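Local coordinates for protein PHOX (Pseudomonas fluorescens, PDB 4A9V) that hydrolyses phosphate monoesters as an alkaline phosphatase, using a cofactor of iron and calcium ions held by a beta-propeller, at residues G174-C179 against P232-A237; E194-C199 against N241-H246. All blocks are in the same frame, centred on the assembly; numbering follows the deposited sequence.

Contact 1 of 2, residues G174-C179 against P232-A237; sequences GTFQNC and PRFDMA. With FEO (mu-oxo-diiron), chain S.
Phe176 and Phe234 reach for each other from opposite directions and meet as an offset edge-to-face pair. The edge of the Phe234 ring is turned toward the face of Phe176, with the planes at 65° and the ring centroids 5.6 Å apart. The nearest atoms are Phe176 CZ and Phe234 CE1, at 3.6 Å. Phe176 has CG between its backbone N and carbonyl carbon (chi1 52°), a setting that sends the ring out to its partner. Flat apolar rings suit this buried spot, where Leu114 of helix 107-115 touches both of them. Beside the pair runs Arg233, whose guanidinium lies with one face over Phe234 CZ, while its NH1 stands at the edge of the Phe176 ring, 4.3 Å from Phe176 CE2. Its NH2 donates to Gly145 O. Within 174-179, Asn178 ND2 donates to Thr175 OG1 (2.9 Å), bracing the bend that leads into strand 178-183. On that strand Cys179 SG binds FE1 of the mu-oxo-diiron group at 2.5 Å. The aromatic pair thus joins the loop between helix 211-216 and strand 249-252 to the approach to strand 178-183 of the beta-propeller, whose Cys179 is an iron ligand.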
# COMPACT_ATOMS: atom_id res chain seq x y z
N GLY A 174 2.98 -12.57 13.46
CA GLY A 174 2.35 -11.35 12.99
C GLY A 174 2.77 -10.88 11.63
O GLY A 174 3.90 -11.10 11.17
N THR A 175 1.82 -10.20 10.99
CA THR A 175 2.09 -9.20 9.99
C THR A 175 1.36 -7.94 10.43
O THR A 175 0.27 -8.02 11.02
CB THR A 175 1.62 -9.70 8.60
OG1 THR A 175 1.97 -8.76 7.59
CG2 THR A 175 0.12 -9.93 8.55
N PHE A 176 2.05 -6.81 10.36
CA PHE A 176 1.51 -5.55 10.85
C PHE A 176 2.06 -4.41 10.00
O PHE A 176 2.89 -4.64 9.11
CB PHE A 176 1.79 -5.36 12.36
CG PHE A 176 3.24 -5.54 12.76
CD1 PHE A 176 4.16 -4.51 12.58
CD2 PHE A 176 3.68 -6.71 13.35
CE1 PHE A 176 5.49 -4.68 12.92
CE2 PHE A 176 5.00 -6.87 13.73
CZ PHE A 176 5.91 -5.87 13.47
N GLN A 177 1.50 -3.22 10.15
CA GLN A 177 1.84 -2.08 9.29
C GLN A 177 1.64 -2.47 7.83
O GLN A 177 2.33 -2.00 6.92
CB GLN A 177 3.24 -1.53 9.60
CG GLN A 177 3.33 -0.87 10.97
CD GLN A 177 2.74 0.53 11.07
OE1 GLN A 177 2.66 1.08 12.18
NE2 GLN A 177 2.51 1.18 9.95
N ASN A 178 0.53 -3.15 7.59
CA ASN A 178 0.12 -3.61 6.27
C ASN A 178 -0.47 -2.49 5.44
O ASN A 178 -1.54 -1.96 5.76
CB ASN A 178 -0.92 -4.72 6.41
CG ASN A 178 -0.40 -5.87 7.21
OD1 ASN A 178 -0.27 -5.76 8.43
ND2 ASN A 178 0.07 -6.89 6.52
N CYS A 179 0.27 -2.10 4.41
CA CYS A 179 -0.01 -0.91 3.63
C CYS A 179 -0.90 -1.29 2.46
O CYS A 179 -2.13 -1.31 2.59
CB CYS A 179 1.32 -0.29 3.20
SG CYS A 179 1.14 1.22 2.25
N PRO A 232 8.30 -7.40 24.96
CA PRO A 232 9.73 -7.39 24.68
C PRO A 232 10.11 -7.90 23.29
O PRO A 232 11.25 -7.72 22.88
CB PRO A 232 10.31 -8.32 25.75
CG PRO A 232 9.17 -9.15 26.22
CD PRO A 232 7.95 -8.29 26.08
N ARG A 233 9.15 -8.45 22.55
CA ARG A 233 9.40 -8.84 21.17
C ARG A 233 9.86 -7.63 20.34
O ARG A 233 10.59 -7.78 19.37
CB ARG A 233 8.14 -9.47 20.57
CG ARG A 233 8.34 -10.02 19.17
CD ARG A 233 7.27 -11.02 18.77
NE ARG A 233 5.95 -10.42 18.63
CZ ARG A 233 5.35 -10.20 17.47
NH1 ARG A 233 6.07 -10.15 16.35
NH2 ARG A 233 4.04 -10.02 17.42
N PHE A 234 9.42 -6.45 20.75
CA PHE A 234 9.69 -5.21 20.04
C PHE A 234 10.84 -4.40 20.64
O PHE A 234 11.14 -3.29 20.18
CB PHE A 234 8.41 -4.37 19.99
CG PHE A 234 7.31 -5.01 19.19
CD1 PHE A 234 7.33 -4.98 17.81
CD2 PHE A 234 6.39 -5.85 19.81
CE1 PHE A 234 6.43 -5.72 17.07
CE2 PHE A 234 5.49 -6.60 19.07
CZ PHE A 234 5.52 -6.55 17.70
N ASP A 235 11.48 -4.96 21.67
CA ASP A 235 12.62 -4.34 22.34
C ASP A 235 13.92 -4.83 21.72
O ASP A 235 14.32 -5.98 21.91
CB ASP A 235 12.57 -4.68 23.83
CG ASP A 235 13.70 -4.05 24.63
OD1 ASP A 235 14.57 -3.38 24.03
OD2 ASP A 235 13.67 -4.19 25.87
N MET A 236 14.55 -3.95 20.95
CA MET A 236 15.78 -4.28 20.23
C MET A 236 16.96 -4.62 21.13
O MET A 236 17.93 -5.22 20.66
CB MET A 236 16.16 -3.14 19.29
CG MET A 236 15.17 -2.90 18.17
SD MET A 236 15.27 -4.18 16.91
CE MET A 236 16.89 -3.86 16.20
N ALA A 237 16.90 -4.24 22.41
CA ALA A 237 17.95 -4.63 23.35
C ALA A 237 17.90 -6.14 23.60
O ALA A 237 18.87 -6.72 24.08
CB ALA A 237 17.80 -3.87 24.67
FE1 FEO S . 1.19 3.00 3.95
FE2 FEO S . 3.34 4.59 1.74
O FEO S . 1.65 4.37 2.65
O HOH W 1 -0.83 3.66 3.55
O HOH W 2 1.42 4.80 5.31

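Contact 2 of 2, residues E194-C199 against N241-H246; sequences ENFTDC and NELNRH. With FEO (mu-oxo-diiron), chain S.
Phe196 lays one face of its ring against the backbone of His246: His246 O sits over that face, toward the rim, 3.5 Å from Phe196 CE2. The same CE2 comes within 3.3 Å of Leu243 O, so two carbonyl oxygens crowd this corner of the ring, one over the face and one obliquely. His246 CB packs on Phe196 CD2 at 3.7 Å. Over the opposite face, toward the rim, sits Thr197 CG2 of the same segment, a methyl that also approaches Leu243 CD1 (4.2 Å). A broad, flat phenylalanine fits this slot between methyl and main chain; an alanine here would probably open a gap against Leu243 and His246 and deprive the Thr197 methyl of the ring it covers.

The next shell fixes the partners. With CG anti to its carbonyl carbon (chi1 -56°), His246 turns its imidazole away from Phe196 to Glu242, and NE2 donates to Glu242 OE2 at 2.9 Å, nearly straight at 168° and in the ring plane. Arg245 NE makes a salt bridge to the other oxygen, Glu242 OE1 (2.8 Å), so a single carboxylate ties together the short 3-10 turn and the residues after it. Leu243 O accepts a hydrogen bond from Arg269 NH2.

Two residues before Phe196, Glu194 bridges the irons, OE1 on FE1 at 2.0 Å and OE2 on FE2 at 2.1 Å. A glutamate suits this place because its extended side chain carries two oxygens to the paired metals. In the fold, 194-199 leaves the end of strand 189-193 and packs against the loop that returns to strand 249-252, its neighbour in the sheet, while Arg245 and His246 lean on Val172 of strand 171-173.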
# COMPACT_ATOMS: atom_id res chain seq x y z
N GLU A 194 4.99 -2.22 5.46
CA GLU A 194 5.62 -0.94 5.09
C GLU A 194 6.39 -0.36 6.29
O GLU A 194 7.55 -0.70 6.48
CB GLU A 194 4.57 0.04 4.53
CG GLU A 194 5.17 1.36 4.05
CD GLU A 194 4.13 2.42 3.79
OE1 GLU A 194 3.07 2.41 4.46
OE2 GLU A 194 4.41 3.32 2.97
N ASN A 195 5.74 0.42 7.15
CA ASN A 195 6.44 1.12 8.23
C ASN A 195 6.61 0.27 9.48
O ASN A 195 6.39 0.71 10.62
CB ASN A 195 5.74 2.44 8.54
CG ASN A 195 5.91 3.44 7.42
OD1 ASN A 195 7.03 3.72 7.00
ND2 ASN A 195 4.80 3.91 6.87
N PHE A 196 7.10 -0.94 9.26
CA PHE A 196 7.25 -1.91 10.34
C PHE A 196 8.25 -1.44 11.39
O PHE A 196 8.11 -1.75 12.57
CB PHE A 196 7.65 -3.29 9.79
CG PHE A 196 9.04 -3.34 9.22
CD1 PHE A 196 9.29 -2.96 7.91
CD2 PHE A 196 10.09 -3.82 9.98
CE1 PHE A 196 10.58 -3.01 7.41
CE2 PHE A 196 11.37 -3.87 9.48
CZ PHE A 196 11.62 -3.47 8.18
N THR A 197 9.27 -0.71 10.96
CA THR A 197 10.33 -0.26 11.86
C THR A 197 9.80 0.69 12.93
O THR A 197 10.38 0.76 14.02
CB THR A 197 11.45 0.45 11.08
OG1 THR A 197 10.88 1.48 10.26
CG2 THR A 197 12.18 -0.53 10.18
N ASP A 198 8.70 1.38 12.65
CA ASP A 198 8.11 2.33 13.60
C ASP A 198 7.78 1.65 14.92
O ASP A 198 7.69 2.31 15.96
CB ASP A 198 6.81 2.91 13.03
CG ASP A 198 7.03 3.84 11.86
OD1 ASP A 198 8.19 4.03 11.42
OD2 ASP A 198 6.02 4.40 11.37
N CYS A 199 7.48 0.36 14.85
CA CYS A 199 6.93 -0.40 15.98
C CYS A 199 7.99 -0.88 16.95
O CYS A 199 7.66 -1.42 18.00
CB CYS A 199 6.16 -1.60 15.44
SG CYS A 199 4.76 -1.14 14.41
N ASN A 241 16.98 -9.36 16.19
CA ASN A 241 16.69 -10.01 14.92
C ASN A 241 15.21 -10.02 14.59
O ASN A 241 14.85 -10.29 13.44
CB ASN A 241 17.23 -11.44 14.85
CG ASN A 241 18.73 -11.50 14.69
OD1 ASN A 241 19.40 -10.48 14.48
ND2 ASN A 241 19.27 -12.70 14.72
N GLU A 242 14.35 -9.67 15.54
CA GLU A 242 12.94 -9.53 15.20
C GLU A 242 12.73 -8.46 14.13
O GLU A 242 11.84 -8.60 13.30
CB GLU A 242 12.08 -9.23 16.44
CG GLU A 242 10.58 -9.27 16.18
CD GLU A 242 10.03 -10.65 15.89
OE1 GLU A 242 10.78 -11.64 16.00
OE2 GLU A 242 8.82 -10.75 15.55
N LEU A 243 13.60 -7.45 14.09
CA LEU A 243 13.51 -6.42 13.04
C LEU A 243 13.62 -7.03 11.64
O LEU A 243 13.13 -6.45 10.67
CB LEU A 243 14.61 -5.38 13.25
CG LEU A 243 14.40 -4.04 12.54
CD1 LEU A 243 13.30 -3.24 13.22
CD2 LEU A 243 15.68 -3.23 12.47
N ASN A 244 14.33 -8.15 11.52
CA ASN A 244 14.57 -8.76 10.22
C ASN A 244 13.41 -9.61 9.73
O ASN A 244 13.35 -9.98 8.56
CB ASN A 244 15.83 -9.62 10.26
CG ASN A 244 17.06 -8.81 10.56
OD1 ASN A 244 17.14 -7.63 10.21
ND2 ASN A 244 18.02 -9.42 11.23
N ARG A 245 12.48 -9.92 10.63
CA ARG A 245 11.39 -10.86 10.36
C ARG A 245 10.11 -10.13 9.94
O ARG A 245 9.06 -10.75 9.78
CB ARG A 245 11.17 -11.75 11.58
CG ARG A 245 12.33 -12.74 11.77
CD ARG A 245 12.69 -12.99 13.22
NE ARG A 245 11.57 -13.51 14.00
CZ ARG A 245 11.19 -14.78 14.01
NH1 ARG A 245 11.84 -15.68 13.29
NH2 ARG A 245 10.14 -15.15 14.74
N HIS A 246 10.26 -8.84 9.63
CA HIS A 246 9.20 -7.97 9.14
C HIS A 246 9.78 -7.07 8.08
O HIS A 246 11.00 -6.94 7.95
CB HIS A 246 8.59 -7.16 10.29
CG HIS A 246 8.08 -8.02 11.40
ND1 HIS A 246 6.87 -8.64 11.34
CD2 HIS A 246 8.72 -8.51 12.53
CE1 HIS A 246 6.75 -9.46 12.41
NE2 HIS A 246 7.88 -9.39 13.13
FE1 FEO S . 1.19 3.00 3.95
FE2 FEO S . 3.34 4.59 1.74
O FEO S . 1.65 4.37 2.65
O HOH W 1 -0.83 3.66 3.55
O HOH W 2 1.42 4.80 5.31

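How the contacts relate
Both contacts are buried. Contact 1 starts from the approach to strand 178-183, contact 2 from the loop after its neighbour 189-193, and both have their other segment in the long connection to strand 249-252. The centres of contact 1 and contact 2 are about 5 Å apart. Contact 1 joins aromatic rings side chain to side chain, whereas contact 2 sets one ring against main-chain carbonyls and holds the partner segment with a histidine-carboxylate bond and a salt bridge. Another salt bridge, Arg233 NH1 to Glu242 OE2 (2.9 Å), couples the two, and Phe176 packs on the imidazole of His246. Cys179 and Glu194 share FE1, though the ring packing itself lies away from the metals.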